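Local coordinates for protein putative esterase (Bacteroides intestinalis DSM 17393, PDB 5VOL) that is a ferulic acid esterase of carbohydrate esterase family 1, thought to release ferulate bound as an ester to arabinoxylan, at residues Tyr119-Lys123 / Tyr124-Gly128; Glu109-Phe112 / Tyr113-Leu117. All coordinates share one frame; numbering follows the deposited sequence.

Interaction 1: Tyr119-Lys123 / Tyr124-Gly128; sequences YIEKK and YRVIG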
# COMPACT_ATOMS: atom_id res chain seq x y z
N TYR C 119 -19.99 25.72 19.76
CA TYR C 119 -19.58 26.87 18.97
C TYR C 119 -19.10 26.46 17.57
O TYR C 119 -19.46 27.09 16.57
CB TYR C 119 -18.48 27.63 19.70
CG TYR C 119 -17.63 28.55 18.83
CD1 TYR C 119 -16.45 28.09 18.27
CD2 TYR C 119 -17.98 29.88 18.61
CE1 TYR C 119 -15.65 28.90 17.50
CE2 TYR C 119 -17.16 30.72 17.83
CZ TYR C 119 -16.00 30.20 17.28
OH TYR C 119 -15.16 30.97 16.50
N ILE C 120 -18.27 25.42 17.51
CA ILE C 120 -17.72 24.94 16.25
C ILE C 120 -18.83 24.42 15.34
O ILE C 120 -18.89 24.76 14.15
CB ILE C 120 -16.68 23.81 16.48
CG1 ILE C 120 -15.38 24.37 17.05
CG2 ILE C 120 -16.39 23.04 15.19
CD1 ILE C 120 -14.68 25.35 16.14
N GLU C 121 -19.71 23.60 15.90
CA GLU C 121 -20.67 22.87 15.08
C GLU C 121 -21.77 23.77 14.56
O GLU C 121 -22.39 23.46 13.55
CB GLU C 121 -21.23 21.69 15.86
CG GLU C 121 -20.14 20.65 16.07
CD GLU C 121 -20.65 19.36 16.64
OE1 GLU C 121 -21.88 19.20 16.82
OE2 GLU C 121 -19.80 18.48 16.91
N LYS C 122 -21.99 24.90 15.24
CA LYS C 122 -22.88 25.93 14.73
C LYS C 122 -22.18 26.80 13.68
O LYS C 122 -22.71 27.04 12.60
CB LYS C 122 -23.40 26.81 15.88
CG LYS C 122 -24.14 28.05 15.42
CD LYS C 122 -24.70 28.83 16.63
CE LYS C 122 -25.34 30.14 16.20
NZ LYS C 122 -25.86 30.92 17.38
N LYS C 123 -20.97 27.26 13.99
CA LYS C 123 -20.28 28.18 13.11
C LYS C 123 -19.91 27.55 11.77
O LYS C 123 -19.95 28.20 10.73
CB LYS C 123 -19.02 28.72 13.78
CG LYS C 123 -18.20 29.64 12.91
CD LYS C 123 -17.32 30.53 13.78
CE LYS C 123 -16.64 31.62 12.96
NZ LYS C 123 -15.96 32.60 13.84
N TYR C 124 -19.53 26.27 11.80
CA TYR C 124 -19.02 25.63 10.58
C TYR C 124 -20.00 24.59 10.04
O TYR C 124 -19.61 23.67 9.31
CB TYR C 124 -17.63 25.03 10.85
CG TYR C 124 -16.64 26.09 11.26
CD1 TYR C 124 -16.19 27.03 10.34
CD2 TYR C 124 -16.18 26.19 12.57
CE1 TYR C 124 -15.31 28.02 10.70
CE2 TYR C 124 -15.30 27.19 12.94
CZ TYR C 124 -14.86 28.10 12.00
OH TYR C 124 -13.97 29.09 12.35
N ARG C 125 -21.28 24.76 10.39
CA ARG C 125 -22.39 24.02 9.79
C ARG C 125 -22.23 22.50 9.82
O ARG C 125 -22.33 21.82 8.80
CB ARG C 125 -22.59 24.47 8.34
CG ARG C 125 -22.32 25.95 8.12
CD ARG C 125 -23.03 26.48 6.90
NE ARG C 125 -22.72 25.72 5.70
CZ ARG C 125 -21.90 26.13 4.74
NH1 ARG C 125 -21.29 27.30 4.84
NH2 ARG C 125 -21.70 25.37 3.68
N VAL C 126 -22.00 21.98 11.02
CA VAL C 126 -21.88 20.55 11.24
C VAL C 126 -23.27 19.96 11.44
O VAL C 126 -24.12 20.59 12.05
CB VAL C 126 -20.98 20.25 12.45
CG1 VAL C 126 -21.17 18.84 12.95
CG2 VAL C 126 -19.50 20.55 12.11
N ILE C 127 -23.51 18.76 10.90
CA ILE C 127 -24.82 18.13 10.98
C ILE C 127 -25.31 18.07 12.43
O ILE C 127 -26.46 18.39 12.72
CB ILE C 127 -24.81 16.72 10.36
CG1 ILE C 127 -24.59 16.81 8.85
CG2 ILE C 127 -26.11 15.99 10.66
CD1 ILE C 127 -24.27 15.49 8.18
N GLY C 128 -24.42 17.70 13.34
CA GLY C 128 -24.69 17.87 14.76
C GLY C 128 -25.16 16.64 15.49
O GLY C 128 -25.51 16.72 16.67
O HOH W 1 -25.06 23.42 12.67

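Interaction 2: Glu109-Phe112 / Tyr113-Leu117; sequences ETFF and YTEFL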
# COMPACT_ATOMS: atom_id res chain seq x y z
N GLU C 109 -12.09 19.37 29.45
CA GLU C 109 -13.17 18.58 28.89
C GLU C 109 -14.49 19.35 28.96
O GLU C 109 -15.31 19.34 28.03
CB GLU C 109 -13.29 17.23 29.61
CG GLU C 109 -14.25 16.23 28.95
CD GLU C 109 -14.06 14.82 29.47
OE1 GLU C 109 -12.91 14.47 29.80
OE2 GLU C 109 -15.05 14.06 29.55
N THR C 110 -14.70 20.06 30.07
CA THR C 110 -15.91 20.84 30.23
C THR C 110 -15.91 21.95 29.19
O THR C 110 -16.95 22.26 28.61
CB THR C 110 -16.03 21.45 31.66
OG1 THR C 110 -16.14 20.39 32.62
CG2 THR C 110 -17.24 22.35 31.76
N PHE C 111 -14.74 22.53 28.93
CA PHE C 111 -14.61 23.51 27.86
C PHE C 111 -14.96 22.87 26.51
O PHE C 111 -15.67 23.46 25.69
CB PHE C 111 -13.18 24.08 27.81
CG PHE C 111 -12.74 24.51 26.42
CD1 PHE C 111 -13.26 25.65 25.83
CD2 PHE C 111 -11.82 23.76 25.72
CE1 PHE C 111 -12.87 26.03 24.57
CE2 PHE C 111 -11.40 24.14 24.46
CZ PHE C 111 -11.93 25.27 23.87
N PHE C 112 -14.44 21.67 26.28
CA PHE C 112 -14.63 21.00 24.99
C PHE C 112 -16.12 20.77 24.69
O PHE C 112 -16.62 21.15 23.64
CB PHE C 112 -13.88 19.66 24.96
CG PHE C 112 -13.95 18.96 23.63
CD1 PHE C 112 -15.01 18.11 23.34
CD2 PHE C 112 -12.98 19.18 22.67
CE1 PHE C 112 -15.09 17.46 22.10
CE2 PHE C 112 -13.05 18.54 21.42
CZ PHE C 112 -14.11 17.69 21.14
N TYR C 113 -16.82 20.18 25.65
CA TYR C 113 -18.22 19.79 25.45
C TYR C 113 -19.27 20.86 25.67
O TYR C 113 -20.36 20.76 25.08
CB TYR C 113 -18.55 18.60 26.36
CG TYR C 113 -17.89 17.37 25.83
CD1 TYR C 113 -18.41 16.71 24.72
CD2 TYR C 113 -16.72 16.90 26.40
CE1 TYR C 113 -17.78 15.59 24.20
CE2 TYR C 113 -16.09 15.79 25.89
CZ TYR C 113 -16.62 15.14 24.79
OH TYR C 113 -15.98 14.03 24.29
N THR C 114 -18.99 21.88 26.49
CA THR C 114 -20.05 22.86 26.76
C THR C 114 -19.79 24.17 26.04
O THR C 114 -20.69 24.99 25.92
CB THR C 114 -20.22 23.16 28.27
OG1 THR C 114 -19.07 23.85 28.75
CG2 THR C 114 -20.41 21.86 29.07
N GLU C 115 -18.56 24.39 25.58
CA GLU C 115 -18.22 25.64 24.89
C GLU C 115 -17.69 25.41 23.46
O GLU C 115 -18.20 25.98 22.49
CB GLU C 115 -17.17 26.43 25.68
CG GLU C 115 -17.65 26.97 27.03
CD GLU C 115 -16.57 27.78 27.73
OE1 GLU C 115 -15.41 27.31 27.79
OE2 GLU C 115 -16.87 28.89 28.21
N PHE C 116 -16.66 24.58 23.33
CA PHE C 116 -15.99 24.43 22.03
C PHE C 116 -16.89 23.73 21.01
O PHE C 116 -17.13 24.27 19.94
CB PHE C 116 -14.68 23.66 22.18
CG PHE C 116 -13.84 23.62 20.93
CD1 PHE C 116 -13.29 24.78 20.42
CD2 PHE C 116 -13.61 22.43 20.26
CE1 PHE C 116 -12.51 24.76 19.27
CE2 PHE C 116 -12.83 22.39 19.10
CZ PHE C 116 -12.28 23.56 18.60
N LEU C 117 -17.38 22.55 21.35
CA LEU C 117 -18.16 21.75 20.40
C LEU C 117 -19.42 22.49 19.91
O LEU C 117 -19.66 22.56 18.70
CB LEU C 117 -18.52 20.40 21.02
CG LEU C 117 -19.14 19.35 20.11
CD1 LEU C 117 -18.69 17.97 20.51
CD2 LEU C 117 -20.67 19.45 20.16

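Interaction 1: Tyr119-Lys123 / Tyr124-Gly128
Lys-123 and Tyr-124 lie side by side where helix 108-123 ends in a Schellman motif. Arg-125 takes left-handed backbone angles, so the chain folds back and Val-126 N reaches Glu-121 O at 3.0 Å, while the bond from Arg-125 N to Lys-122 O is weak. The residues bracketing this turn meet through carbon: the CG of Glu-121 lies 3.7 Å from Val-126 CB. Glutamate suits the site because its methylenes pack on the branched valine, while its carboxylate reaches on to Tyr-48 and Arg-133. At Tyr-124, chi1 of -61° sets the ring anti to its own carbonyl carbon and across the last turn, beside Ile-120 and Lys-123. Lys-123 CG sits over the centre of one ring face, 3.8 Å from the centroid, in a CH-pi contact. The extended lysine chain then follows the ring outward, with CE 3.7 Å from the Tyr-124 OH. Ile-120 CD1 meets the ring at CE2, 3.7 Å away. The phenol oxygen bonds to Tyr-28, and Val-30 and Leu-32 of strand 24-32 also touch the ring. Replacing Tyr-124 with alanine would probably open a gap between helix and strand, leaving Lys-123 CG without its aromatic face and Tyr-28 with one hydroxyl partner fewer. Beyond that ring, the lysine's NZ donates a 3.2 Å hydrogen bond to Tyr-119 OH.

Interaction 2: Glu109-Phe112 / Tyr113-Leu117
Phe-112 presents the edge of its ring to a face of Tyr-113 in a T-shaped pair, with planes 67° apart and centroids separated by 4.8 Å. Phe-112 CD1 stands over the centre of the tyrosine ring. Neighbours on a helix can meet this way because their first torsions differ: Phe-112 CG is anti to its N, whereas Tyr-113 CG is anti to its carbonyl carbon (chi1 -73°), which swings the two rings together. Glu-109 CG arrives at the edge of the tyrosine ring, 3.6 Å from CE2; the acid itself is held by Arg-151 and His-152. On another side of the helix, Phe-116 CB lies over a face of Phe-111, 3.6 Å from CZ and displaced toward the rim, while the two rings are oblique. Glu-115 OE1 approaches the edge of Phe-111 in the ring plane, 3.3 Å from CD1, where the slightly positive C-H rim suits a carboxylate oxygen that also bonds Ser-19. Thr-114 turns its hydroxyl back on the helix: N and OG1 both donate to Thr-110 O, from opposite faces of its plane, the OG1 bond being 2.7 Å. Phe-116 N then bonds Phe-111 O at 2.8 Å, five residues back, and Leu-117 N likewise reaches Phe-112 O. This is a wide pi-type turn within an alpha-helix, wrapped in an aromatic cluster and packed against the central sheet of an alpha/beta-hydrolase fold.

In the fold
Both contacts belong to helix 108-123, their centres about 13 Å apart: interaction 2 builds its first turns and interaction 1 ends it. The two do not touch beyond adjoining in sequence, but Tyr-48 of strand 46-50 joins them, its ring meeting Phe-112 edge-to-face and its hydroxyl bonding Glu-121. Interaction 1 turns the chain toward strand 133-138, which leads to Ser-139, the probable nucleophile in a triad with His-252 and Asp-223. Neither contact lies at the calcium site of Asp-221, Asp-222 and Asp-249. An isopropyl alcohol, probably from the crystallisation liquor, lies about 4 Å from the side chain of Glu-109 in interaction 2.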